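Local coordinates for phosphogluconate dehydrogenase NAD-binding putative C-terminal domain-containing protein (Sinorhizobium meliloti, PDB 4EZB) that is of unknown function but is probably an oxidoreductase, pairing a Rossmann-type domain with a helical domain as in phosphogluconate dehydrogenase relatives, at residues A35-A40 / G65-R70; R198-K203 / T261-T266; L208-L213 / C281-A286. All blocks are in the same frame, centred on the assembly; numbering follows the deposited sequence.

How the contacts relate
Along the chain, contact 1 closes before contacts 2 and 3 begin. It joins helices 34-44 and 64-73 of the Rossmann-type region, across the chain's centre from the others; its centre is about 32 Å from that of contact 2 and about 39 Å from that of contact 3. Contacts 2 and 3 lie in the helical part, their centres about 14 Å apart, and share helix 190-218, which meets helix 238-268 in one and helix 275-291 in the other. Their segments alternate in sequence and touch directly, T261 on C281 and K203 on I284. Both reach the second subunit, so the same long helix serves the interior of the chain and the dimer.

Contact 1 (A35-A40 / G65-R70); sequences AAQSIA and GALRAR
Q37 reaches from helix 34-44 to R70 and L67 of helix 64-73, and this one extended side chain carries the whole contact, with 123 Å² buried between the segments. The polar part involves no hydrogen bond. The carbonyl oxygen OE1 of Q37 lies 3.2 Å from CD of R70, a methylene beside NE and so probably slightly positive, which suits the oxygen. The same OE1 is 3.8 Å from NE of R70, too long for a bond. The two side chains cross at about a right angle, yet their flat ends are nearly parallel, the amide and guanidinium planes being 16° apart. In R70 the chain runs toward Q37 as far as CD and then turns at chi3 (-87°), so that the guanidinium passes OE1 obliquely instead of pointing at it.

The van der Waals part lies at the other branch of the amide. NE2 of Q37 rests 3.6 Å from CD1 of L67. In Q37 itself the chain runs straight on beyond CG (chi2 167°), so the amide projects across the gap between helices whose nearest CA atoms, of Q37 and R70, are 8.5 Å apart. An alanine in place of Q37 would remove the amide and is likely to leave CD1 of L67 and CD of R70 without this partner, the arginine being freer to swing.

Each helix follows one of two adjacent parallel strands, 26-30 and 50-54, and the pair belongs to successive beta-alpha-beta crossovers of a Rossmann-type sheet. A36 probably belongs to the glycine-rich dinucleotide-binding pattern; with I39 and A40 it packs on F29 of strand 26-30, while L67 leans on R57 after strand 50-54.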
ATOM      1  N   ALA A  35      -3.318   5.166  31.981  1.00 59.24           N
ATOM      2  CA  ALA A  35      -2.389   6.046  31.259  1.00 54.20           C
ATOM      3  C   ALA A  35      -1.954   7.248  32.096  1.00 54.45           C
ATOM      4  O   ALA A  35      -0.750   7.518  32.192  1.00 54.15           O
ATOM      5  CB  ALA A  35      -2.975   6.497  29.922  1.00 48.99           C
ATOM      6  N   ALA A  36      -2.926   7.948  32.697  1.00 51.18           N
ATOM      7  CA  ALA A  36      -2.645   9.064  33.601  1.00 51.81           C
ATOM      8  C   ALA A  36      -1.872   8.620  34.823  1.00 56.39           C
ATOM      9  O   ALA A  36      -1.049   9.379  35.330  1.00 57.73           O
ATOM     10  CB  ALA A  36      -3.917   9.775  34.022  1.00 54.44           C
ATOM     11  N   GLN A  37      -2.143   7.400  35.298  1.00 59.90           N
ATOM     12  CA  GLN A  37      -1.460   6.853  36.484  1.00 60.55           C
ATOM     13  C   GLN A  37       0.019   6.533  36.239  1.00 58.88           C
ATOM     14  O   GLN A  37       0.893   7.008  36.979  1.00 59.04           O
ATOM     15  CB  GLN A  37      -2.206   5.638  37.033  1.00 61.05           C
ATOM     16  CG  GLN A  37      -3.315   6.018  38.005  1.00 63.21           C
ATOM     17  CD  GLN A  37      -4.263   4.870  38.307  1.00 68.17           C
ATOM     18  OE1 GLN A  37      -3.920   3.695  38.149  1.00 71.23           O
ATOM     19  NE2 GLN A  37      -5.467   5.207  38.749  1.00 66.51           N
ATOM     20  N   SER A  38       0.295   5.755  35.190  1.00 60.13           N
ATOM     21  CA  SER A  38       1.672   5.496  34.753  1.00 64.62           C
ATOM     22  C   SER A  38       2.462   6.776  34.452  1.00 65.28           C
ATOM     23  O   SER A  38       3.612   6.887  34.861  1.00 63.40           O
ATOM     24  CB  SER A  38       1.701   4.565  33.550  1.00 67.21           C
ATOM     25  OG  SER A  38       0.645   4.878  32.667  1.00 76.10           O
ATOM     26  N   ILE A  39       1.855   7.744  33.759  1.00 63.43           N
ATOM     27  CA  ILE A  39       2.540   9.023  33.542  1.00 60.22           C
ATOM     28  C   ILE A  39       2.881   9.682  34.881  1.00 59.59           C
ATOM     29  O   ILE A  39       4.040  10.033  35.128  1.00 57.11           O
ATOM     30  CB  ILE A  39       1.760  10.004  32.630  1.00 56.29           C
ATOM     31  CG1 ILE A  39       1.843   9.542  31.174  1.00 56.03           C
ATOM     32  CG2 ILE A  39       2.332  11.415  32.749  1.00 55.09           C
ATOM     33  CD1 ILE A  39       0.837  10.208  30.254  1.00 54.97           C
ATOM     34  N   ALA A  40       1.877   9.834  35.741  1.00 61.34           N
ATOM     35  CA  ALA A  40       2.077  10.471  37.049  1.00 65.61           C
ATOM     36  C   ALA A  40       3.005   9.633  37.913  1.00 66.50           C
ATOM     37  O   ALA A  40       3.718  10.162  38.770  1.00 64.46           O
ATOM     38  CB  ALA A  40       0.750  10.687  37.754  1.00 67.09           C
ATOM     39  N   GLY A  65     -12.392   5.685  47.861  1.00 56.73           N
ATOM     40  CA  GLY A  65     -11.358   5.222  48.758  1.00 56.16           C
ATOM     41  C   GLY A  65     -10.189   4.654  47.991  1.00 54.84           C
ATOM     42  O   GLY A  65      -9.051   5.089  48.177  1.00 54.31           O
ATOM     43  N   ALA A  66     -10.485   3.691  47.119  1.00 53.96           N
ATOM     44  CA  ALA A  66      -9.462   2.987  46.348  1.00 53.60           C
ATOM     45  C   ALA A  66      -8.714   3.910  45.390  1.00 57.85           C
ATOM     46  O   ALA A  66      -7.520   3.723  45.160  1.00 60.51           O
ATOM     47  CB  ALA A  66     -10.072   1.823  45.590  1.00 51.90           C
ATOM     48  N   LEU A  67      -9.403   4.898  44.819  1.00 57.92           N
ATOM     49  CA  LEU A  67      -8.716   5.810  43.901  1.00 56.76           C
ATOM     50  C   LEU A  67      -7.833   6.830  44.627  1.00 55.35           C
ATOM     51  O   LEU A  67      -6.752   7.166  44.139  1.00 55.58           O
ATOM     52  CB  LEU A  67      -9.682   6.492  42.928  1.00 53.37           C
ATOM     53  CG  LEU A  67      -9.036   6.945  41.611  1.00 54.69           C
ATOM     54  CD1 LEU A  67      -8.367   5.783  40.872  1.00 52.69           C
ATOM     55  CD2 LEU A  67     -10.060   7.648  40.724  1.00 54.90           C
ATOM     56  N   ARG A  68      -8.282   7.291  45.795  1.00 55.68           N
ATOM     57  CA  ARG A  68      -7.525   8.266  46.578  1.00 57.95           C
ATOM     58  C   ARG A  68      -6.258   7.684  47.193  1.00 64.97           C
ATOM     59  O   ARG A  68      -5.254   8.386  47.362  1.00 66.47           O
ATOM     60  CB  ARG A  68      -8.392   8.857  47.660  1.00 58.67           C
ATOM     61  CG  ARG A  68      -9.515   9.682  47.090  1.00 61.83           C
ATOM     62  CD  ARG A  68     -10.475  10.126  48.173  1.00 64.77           C
ATOM     63  NE  ARG A  68     -10.898  11.498  47.924  1.00 68.02           N
ATOM     64  CZ  ARG A  68     -10.172  12.573  48.231  1.00 74.99           C
ATOM     65  NH1 ARG A  68      -8.976  12.450  48.805  1.00 77.26           N
ATOM     66  NH2 ARG A  68     -10.642  13.782  47.961  1.00 77.35           N
ATOM     67  N   ALA A  69      -6.315   6.399  47.527  1.00 67.53           N
ATOM     68  CA  ALA A  69      -5.147   5.689  48.018  1.00 68.58           C
ATOM     69  C   ALA A  69      -4.100   5.615  46.922  1.00 69.04           C
ATOM     70  O   ALA A  69      -2.917   5.835  47.185  1.00 68.33           O
ATOM     71  CB  ALA A  69      -5.518   4.293  48.491  1.00 67.53           C
ATOM     72  N   ARG A  70      -4.527   5.306  45.696  1.00 68.49           N
ATOM     73  CA  ARG A  70      -3.569   5.197  44.601  1.00 67.21           C
ATOM     74  C   ARG A  70      -2.990   6.552  44.235  1.00 68.98           C
ATOM     75  O   ARG A  70      -1.806   6.657  43.907  1.00 71.76           O
ATOM     76  CB  ARG A  70      -4.123   4.490  43.376  1.00 64.83           C
ATOM     77  CG  ARG A  70      -2.977   4.007  42.505  1.00 69.55           C
ATOM     78  CD  ARG A  70      -3.466   3.316  41.259  1.00 76.53           C
ATOM     79  NE  ARG A  70      -3.709   1.895  41.475  1.00 83.46           N
ATOM     80  CZ  ARG A  70      -2.962   0.920  40.965  1.00 87.99           C
ATOM     81  NH1 ARG A  70      -1.908   1.208  40.205  1.00 86.97           N
ATOM     82  NH2 ARG A  70      -3.269  -0.349  41.218  1.00 88.70           N
TER

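Contact 2 (R198-K203 / T261-T266); sequences RSVMIK and TEAAET
A263 brings its methyl against two successive residues of helix 190-218, S199 and V200, and between these two segments nothing else touches. CB of A263 lies 4.2 Å from CG2 of V200, a branch set beside the backbone N while CG1 stands opposite it (chi1 170°). The second touch joins CB of A263 and CB of S199, both residues directing CB toward the facing helix. With such short side chains the backbones come close, the CA atoms of S199 and A263 being 6.9 Å apart, and 79 Å² is buried between the segments. M196 of helix 190-218 extends the apolar patch over A263 and T266, and I267 and S277 also lie against V200.

Helix 190-218 is the long helix that follows the sheet-containing part of the chain, and helix 238-268 lies against it in the helical region, as in the all-helical C-terminal domains of the phosphogluconate dehydrogenase family. Helix 190-218 also meets the second subunit: V200 and selenomethionine M201 touch A212 of that subunit, and I202 touches its T232.

No hydrogen bond joins the two segments; those of their side chains run within each helix. NZ of K203 reaches back one turn to OG of S199, 3.1 Å away, and the serine hydroxyl sits at a chi1 of -97°, displaced from a staggered position. The same NZ forms a salt bridge with E259 of helix 238-268, so the lysine links the two helices just beyond the alanine contact. On the facing helix, OG1 of T266 donates to the carbonyl O of E262 at 3.2 Å, from 46° out of the carbonyl plane; that oxygen also accepts the helical bond from T266 N.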
ATOM      1  N   ARG A 198       0.175   8.684   9.479  1.00 37.61           N
ATOM      2  CA  ARG A 198       1.283   7.757   9.634  1.00 38.34           C
ATOM      3  C   ARG A 198       0.749   6.324   9.571  1.00 41.81           C
ATOM      4  O   ARG A 198       1.446   5.422   9.108  1.00 42.43           O
ATOM      5  CB  ARG A 198       1.956   8.004  10.983  1.00 42.21           C
ATOM      6  CG  ARG A 198       3.083   7.054  11.329  1.00 51.39           C
ATOM      7  CD  ARG A 198       3.645   7.314  12.725  1.00 59.62           C
ATOM      8  NE  ARG A 198       4.561   6.242  13.117  1.00 66.13           N
ATOM      9  CZ  ARG A 198       4.249   5.230  13.927  1.00 74.83           C
ATOM     10  NH1 ARG A 198       3.040   5.141  14.479  1.00 76.39           N
ATOM     11  NH2 ARG A 198       5.162   4.305  14.204  1.00 76.66           N
ATOM     12  N   SER A 199      -0.482   6.136  10.043  1.00 42.90           N
ATOM     13  CA  SER A 199      -1.182   4.843   9.976  1.00 47.76           C
ATOM     14  C   SER A 199      -1.449   4.362   8.578  1.00 49.40           C
ATOM     15  O   SER A 199      -1.478   3.155   8.333  1.00 55.94           O
ATOM     16  CB  SER A 199      -2.524   4.933  10.682  1.00 51.82           C
ATOM     17  OG  SER A 199      -2.399   4.436  11.987  1.00 55.76           O
ATOM     18  N   VAL A 200      -1.644   5.311   7.665  1.00 45.46           N
ATOM     19  CA  VAL A 200      -2.043   5.017   6.298  1.00 44.75           C
ATOM     20  C   VAL A 200      -0.987   4.220   5.554  1.00 45.94           C
ATOM     21  O   VAL A 200      -1.300   3.212   4.921  1.00 48.28           O
ATOM     22  CB  VAL A 200      -2.426   6.311   5.544  1.00 45.49           C
ATOM     23  CG1 VAL A 200      -2.619   6.066   4.049  1.00 47.98           C
ATOM     24  CG2 VAL A 200      -3.687   6.874   6.165  1.00 45.32           C
HETATM   25  N   MSE A 201       0.259   4.659   5.653  1.00 47.91           N
HETATM   26  CA  MSE A 201       1.377   3.961   5.022  1.00 50.93           C
HETATM   27  C   MSE A 201       1.612   2.619   5.661  1.00 44.66           C
HETATM   28  O   MSE A 201       1.825   1.622   4.976  1.00 46.85           O
HETATM   29  CB  MSE A 201       2.620   4.823   5.181  1.00 64.12           C
HETATM   30  CG  MSE A 201       2.619   5.987   4.188  1.00 80.00           C
HETATM   31 SE   MSE A 201       2.587   5.372   2.303  1.00 92.91          SE
HETATM   32  CE  MSE A 201       3.956   3.943   2.316  1.00 81.95           C
ATOM     33  N   ILE A 202       1.553   2.583   6.984  1.00 38.68           N
ATOM     34  CA  ILE A 202       1.936   1.399   7.732  1.00 40.95           C
ATOM     35  C   ILE A 202       0.894   0.286   7.583  1.00 38.69           C
ATOM     36  O   ILE A 202       1.223  -0.825   7.235  1.00 38.89           O
ATOM     37  CB  ILE A 202       2.205   1.741   9.223  1.00 45.83           C
ATOM     38  CG1 ILE A 202       3.343   2.797   9.349  1.00 45.96           C
ATOM     39  CG2 ILE A 202       2.490   0.469  10.005  1.00 45.15           C
ATOM     40  CD1 ILE A 202       3.617   3.305  10.758  1.00 44.84           C
ATOM     41  N   LYS A 203      -0.358   0.616   7.835  1.00 36.08           N
ATOM     42  CA  LYS A 203      -1.463  -0.317   7.671  1.00 37.55           C
ATOM     43  C   LYS A 203      -1.885  -0.552   6.217  1.00 35.01           C
ATOM     44  O   LYS A 203      -2.541  -1.577   5.900  1.00 34.60           O
ATOM     45  CB  LYS A 203      -2.670   0.185   8.465  1.00 39.83           C
ATOM     46  CG  LYS A 203      -2.723  -0.331   9.904  1.00 46.45           C
ATOM     47  CD  LYS A 203      -1.841   0.459  10.850  1.00 50.74           C
ATOM     48  CE  LYS A 203      -2.402   0.462  12.270  1.00 53.66           C
ATOM     49  NZ  LYS A 203      -1.714   1.555  13.007  1.00 54.88           N
ATOM     50  N   THR A 261      -9.894   3.120  10.727  1.00 77.08           N
ATOM     51  CA  THR A 261     -11.204   3.779  10.602  1.00 73.06           C
ATOM     52  C   THR A 261     -11.121   5.262  10.966  1.00 67.79           C
ATOM     53  O   THR A 261     -11.742   6.104  10.316  1.00 68.13           O
ATOM     54  CB  THR A 261     -12.287   3.103  11.473  1.00 71.76           C
ATOM     55  OG1 THR A 261     -12.186   1.680  11.357  1.00 70.11           O
ATOM     56  CG2 THR A 261     -13.696   3.558  11.049  1.00 69.01           C
ATOM     57  N   GLU A 262     -10.349   5.569  12.005  1.00 65.68           N
ATOM     58  CA  GLU A 262     -10.121   6.942  12.427  1.00 64.05           C
ATOM     59  C   GLU A 262      -9.341   7.687  11.357  1.00 58.14           C
ATOM     60  O   GLU A 262      -9.679   8.830  11.036  1.00 56.48           O
ATOM     61  CB  GLU A 262      -9.374   6.982  13.758  1.00 67.90           C
ATOM     62  CG  GLU A 262     -10.223   6.610  14.964  1.00 80.75           C
ATOM     63  CD  GLU A 262      -9.428   5.879  16.037  1.00 97.17           C
ATOM     64  OE1 GLU A 262      -8.176   5.978  16.044  1.00 99.23           O
ATOM     65  OE2 GLU A 262     -10.056   5.191  16.873  1.00102.74           O
ATOM     66  N   ALA A 263      -8.314   7.032  10.803  1.00 52.47           N
ATOM     67  CA  ALA A 263      -7.474   7.640   9.763  1.00 51.79           C
ATOM     68  C   ALA A 263      -8.244   8.036   8.495  1.00 52.55           C
ATOM     69  O   ALA A 263      -8.016   9.127   7.948  1.00 56.65           O
ATOM     70  CB  ALA A 263      -6.278   6.760   9.437  1.00 50.83           C
ATOM     71  N   ALA A 264      -9.156   7.172   8.047  1.00 47.39           N
ATOM     72  CA  ALA A 264     -10.063   7.495   6.939  1.00 49.86           C
ATOM     73  C   ALA A 264     -10.916   8.732   7.231  1.00 50.36           C
ATOM     74  O   ALA A 264     -11.087   9.587   6.359  1.00 52.88           O
ATOM     75  CB  ALA A 264     -10.951   6.301   6.591  1.00 50.20           C
ATOM     76  N   GLU A 265     -11.445   8.817   8.455  1.00 51.43           N
ATOM     77  CA  GLU A 265     -12.235   9.985   8.910  1.00 55.35           C
ATOM     78  C   GLU A 265     -11.399  11.278   8.975  1.00 52.24           C
ATOM     79  O   GLU A 265     -11.867  12.347   8.610  1.00 54.86           O
ATOM     80  CB  GLU A 265     -12.875   9.695  10.277  1.00 61.42           C
ATOM     81  CG  GLU A 265     -14.063   8.745  10.225  1.00 71.70           C
ATOM     82  CD  GLU A 265     -14.208   7.901  11.480  1.00 83.28           C
ATOM     83  OE1 GLU A 265     -13.841   8.368  12.587  1.00 86.99           O
ATOM     84  OE2 GLU A 265     -14.699   6.758  11.355  1.00 89.61           O
ATOM     85  N   THR A 266     -10.156  11.164   9.435  1.00 48.22           N
ATOM     86  CA  THR A 266      -9.217  12.289   9.457  1.00 48.24           C
ATOM     87  C   THR A 266      -8.959  12.823   8.050  1.00 52.92           C
ATOM     88  O   THR A 266      -9.024  14.036   7.809  1.00 58.03           O
ATOM     89  CB  THR A 266      -7.886  11.865  10.108  1.00 47.39           C
ATOM     90  OG1 THR A 266      -8.116  11.552  11.483  1.00 46.32           O
ATOM     91  CG2 THR A 266      -6.838  12.954  10.012  1.00 48.59           C
TER

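Contact 3 (L208-L213 / C281-A286)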
ATOM      1  N   LEU A 208      -1.915  -4.257   1.760  1.00 33.77           N
ATOM      2  CA  LEU A 208      -1.436  -4.640   0.411  1.00 35.53           C
ATOM      3  C   LEU A 208      -0.811  -6.026   0.420  1.00 35.99           C
ATOM      4  O   LEU A 208      -1.062  -6.834  -0.467  1.00 35.15           O
ATOM      5  CB  LEU A 208      -0.416  -3.647  -0.176  1.00 34.07           C
ATOM      6  CG  LEU A 208      -0.859  -2.246  -0.570  1.00 38.60           C
ATOM      7  CD1 LEU A 208       0.380  -1.349  -0.782  1.00 37.49           C
ATOM      8  CD2 LEU A 208      -1.745  -2.326  -1.817  1.00 37.22           C
ATOM      9  N   LEU A 209       0.003  -6.305   1.429  1.00 36.63           N
ATOM     10  CA  LEU A 209       0.554  -7.669   1.559  1.00 36.10           C
ATOM     11  C   LEU A 209      -0.558  -8.696   1.715  1.00 37.93           C
ATOM     12  O   LEU A 209      -0.494  -9.788   1.142  1.00 37.11           O
ATOM     13  CB  LEU A 209       1.542  -7.765   2.718  1.00 34.84           C
ATOM     14  CG  LEU A 209       2.871  -7.028   2.455  1.00 35.76           C
ATOM     15  CD1 LEU A 209       3.548  -6.673   3.767  1.00 35.75           C
ATOM     16  CD2 LEU A 209       3.844  -7.827   1.592  1.00 35.54           C
ATOM     17  N   ILE A 210      -1.601  -8.352   2.462  1.00 38.74           N
ATOM     18  CA  ILE A 210      -2.673  -9.330   2.657  1.00 39.65           C
ATOM     19  C   ILE A 210      -3.329  -9.613   1.301  1.00 38.04           C
ATOM     20  O   ILE A 210      -3.523 -10.785   0.928  1.00 36.22           O
ATOM     21  CB  ILE A 210      -3.727  -8.838   3.679  1.00 37.84           C
ATOM     22  CG1 ILE A 210      -3.156  -8.807   5.108  1.00 38.06           C
ATOM     23  CG2 ILE A 210      -5.032  -9.646   3.585  1.00 34.83           C
ATOM     24  CD1 ILE A 210      -4.039  -8.030   6.097  1.00 36.52           C
ATOM     25  N   GLU A 211      -3.644  -8.547   0.559  1.00 38.19           N
ATOM     26  CA  GLU A 211      -4.312  -8.694  -0.750  1.00 40.45           C
ATOM     27  C   GLU A 211      -3.406  -9.402  -1.795  1.00 40.74           C
ATOM     28  O   GLU A 211      -3.814 -10.359  -2.439  1.00 41.71           O
ATOM     29  CB  GLU A 211      -4.869  -7.342  -1.267  1.00 43.59           C
ATOM     30  CG  GLU A 211      -5.769  -7.494  -2.502  1.00 46.80           C
ATOM     31  CD  GLU A 211      -6.733  -6.336  -2.771  1.00 50.49           C
ATOM     32  OE1 GLU A 211      -6.790  -5.866  -3.937  1.00 52.20           O
ATOM     33  OE2 GLU A 211      -7.468  -5.908  -1.845  1.00 47.14           O
ATOM     34  N   ALA A 212      -2.166  -8.952  -1.934  1.00 39.42           N
ATOM     35  CA  ALA A 212      -1.244  -9.537  -2.903  1.00 36.52           C
ATOM     36  C   ALA A 212      -0.925 -10.992  -2.579  1.00 36.67           C
ATOM     37  O   ALA A 212      -0.994 -11.848  -3.455  1.00 37.62           O
ATOM     38  CB  ALA A 212       0.050  -8.740  -2.945  1.00 35.04           C
ATOM     39  N   LEU A 213      -0.545 -11.252  -1.331  1.00 35.20           N
ATOM     40  CA  LEU A 213      -0.038 -12.556  -0.930  1.00 38.16           C
ATOM     41  C   LEU A 213      -1.075 -13.678  -0.918  1.00 39.75           C
ATOM     42  O   LEU A 213      -0.768 -14.804  -1.296  1.00 39.46           O
ATOM     43  CB  LEU A 213       0.671 -12.482   0.430  1.00 39.35           C
ATOM     44  CG  LEU A 213       2.013 -11.749   0.492  1.00 40.00           C
ATOM     45  CD1 LEU A 213       2.783 -12.148   1.751  1.00 39.88           C
ATOM     46  CD2 LEU A 213       2.858 -12.021  -0.741  1.00 40.36           C
ATOM     47  N   CYS A 281      -8.523  -0.853   6.142  1.00 43.36           N
ATOM     48  CA  CYS A 281      -9.363  -1.160   7.291  1.00 47.57           C
ATOM     49  C   CYS A 281     -10.249  -2.375   7.050  1.00 47.05           C
ATOM     50  O   CYS A 281     -10.231  -3.319   7.842  1.00 47.14           O
ATOM     51  CB  CYS A 281     -10.213   0.080   7.639  1.00 61.72           C
ATOM     52  SG  CYS A 281     -11.805  -0.205   8.455  1.00 79.62           S
ATOM     53  N   GLU A 282     -11.033  -2.354   5.972  1.00 46.02           N
ATOM     54  CA  GLU A 282     -11.794  -3.534   5.571  1.00 46.67           C
ATOM     55  C   GLU A 282     -10.899  -4.790   5.491  1.00 45.83           C
ATOM     56  O   GLU A 282     -11.247  -5.853   6.013  1.00 48.19           O
ATOM     57  CB  GLU A 282     -12.477  -3.302   4.221  1.00 53.98           C
ATOM     58  CG  GLU A 282     -12.762  -4.613   3.486  1.00 65.73           C
ATOM     59  CD  GLU A 282     -13.795  -4.513   2.380  1.00 84.74           C
ATOM     60  OE1 GLU A 282     -14.026  -5.551   1.706  1.00 93.28           O
ATOM     61  OE2 GLU A 282     -14.376  -3.420   2.185  1.00 91.19           O
ATOM     62  N   THR A 283      -9.744  -4.649   4.842  1.00 43.55           N
ATOM     63  CA  THR A 283      -8.868  -5.783   4.560  1.00 42.56           C
ATOM     64  C   THR A 283      -8.306  -6.384   5.827  1.00 41.71           C
ATOM     65  O   THR A 283      -8.337  -7.608   6.005  1.00 42.39           O
ATOM     66  CB  THR A 283      -7.707  -5.390   3.627  1.00 38.69           C
ATOM     67  OG1 THR A 283      -8.249  -4.906   2.388  1.00 37.26           O
ATOM     68  CG2 THR A 283      -6.785  -6.608   3.342  1.00 38.05           C
ATOM     69  N   ILE A 284      -7.774  -5.524   6.689  1.00 38.37           N
ATOM     70  CA  ILE A 284      -7.190  -5.962   7.963  1.00 39.03           C
ATOM     71  C   ILE A 284      -8.252  -6.647   8.863  1.00 40.77           C
ATOM     72  O   ILE A 284      -7.982  -7.685   9.478  1.00 40.43           O
ATOM     73  CB  ILE A 284      -6.483  -4.779   8.661  1.00 36.41           C
ATOM     74  CG1 ILE A 284      -5.226  -4.388   7.885  1.00 35.48           C
ATOM     75  CG2 ILE A 284      -6.128  -5.112  10.106  1.00 37.91           C
ATOM     76  CD1 ILE A 284      -4.685  -3.021   8.266  1.00 34.69           C
ATOM     77  N   ALA A 285      -9.465  -6.094   8.884  1.00 42.17           N
ATOM     78  CA  ALA A 285     -10.589  -6.691   9.643  1.00 43.96           C
ATOM     79  C   ALA A 285     -11.010  -8.031   9.068  1.00 47.35           C
ATOM     80  O   ALA A 285     -11.219  -8.986   9.817  1.00 50.14           O
ATOM     81  CB  ALA A 285     -11.786  -5.755   9.673  1.00 43.30           C
ATOM     82  N   ALA A 286     -11.162  -8.092   7.743  1.00 47.04           N
ATOM     83  CA  ALA A 286     -11.497  -9.339   7.071  1.00 47.08           C
ATOM     84  C   ALA A 286     -10.448 -10.398   7.357  1.00 46.00           C
ATOM     85  O   ALA A 286     -10.796 -11.542   7.613  1.00 50.30           O
ATOM     86  CB  ALA A 286     -11.629  -9.123   5.572  1.00 49.63           C
TER
HETATM   87  O   HOH W   1      -8.249  -6.881   0.417  1.00 56.96           O
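I210 and T283 meet in the helical domain where helix 190-218 crosses helix 275-291, at the dimer interface; the short axes pass 9.7 Å apart at an angle of 68°. The closest touch is between two methyl branches, CG2 of I210 and CG2 of T283, at 3.5 Å. Their side chains slide past each other in opposite directions, and the threonine methyl sits 3.8 Å from CB of I210. A chi1 of -60° in T283 places CG2 opposite the backbone N, facing the isoleucine. Further along I210, CD1 packs 4.2 Å from CG1 of I284. L246 of helix 238-268, L309 of helix 301-312 and L313 just beyond it also touch this isoleucine, so several helices meet here.

The polar link is indirect. OE2 of E211 and OG1 of T283 are 4.4 Å apart, and one water fills the interval, donating to OE2 of E211 at 2.6 Å and to OG1 of T283 at 2.8 Å. Since OG1 of T283 gives its own proton to the carbonyl O of A279 one turn earlier, the hydroxyl is engaged as donor and as acceptor.

The stronger partners of the E211 carboxylate belong to the second subunit: OE2 bonds to N of M276 and OE1 to N of S277, two consecutive amides in the first turn of that subunit's helix 275-291. The buried carboxylate thus binds the start of a helix with both oxygens, and the positive end of that helix would probably favour its charged form. P275 of the second subunit packs on E211 and T283, and L208 meets its counterpart there. A long helix that packs on a helix of its own chain and on its partner's equivalent is consistent with the intersubunit helical domains of the phosphogluconate dehydrogenase family.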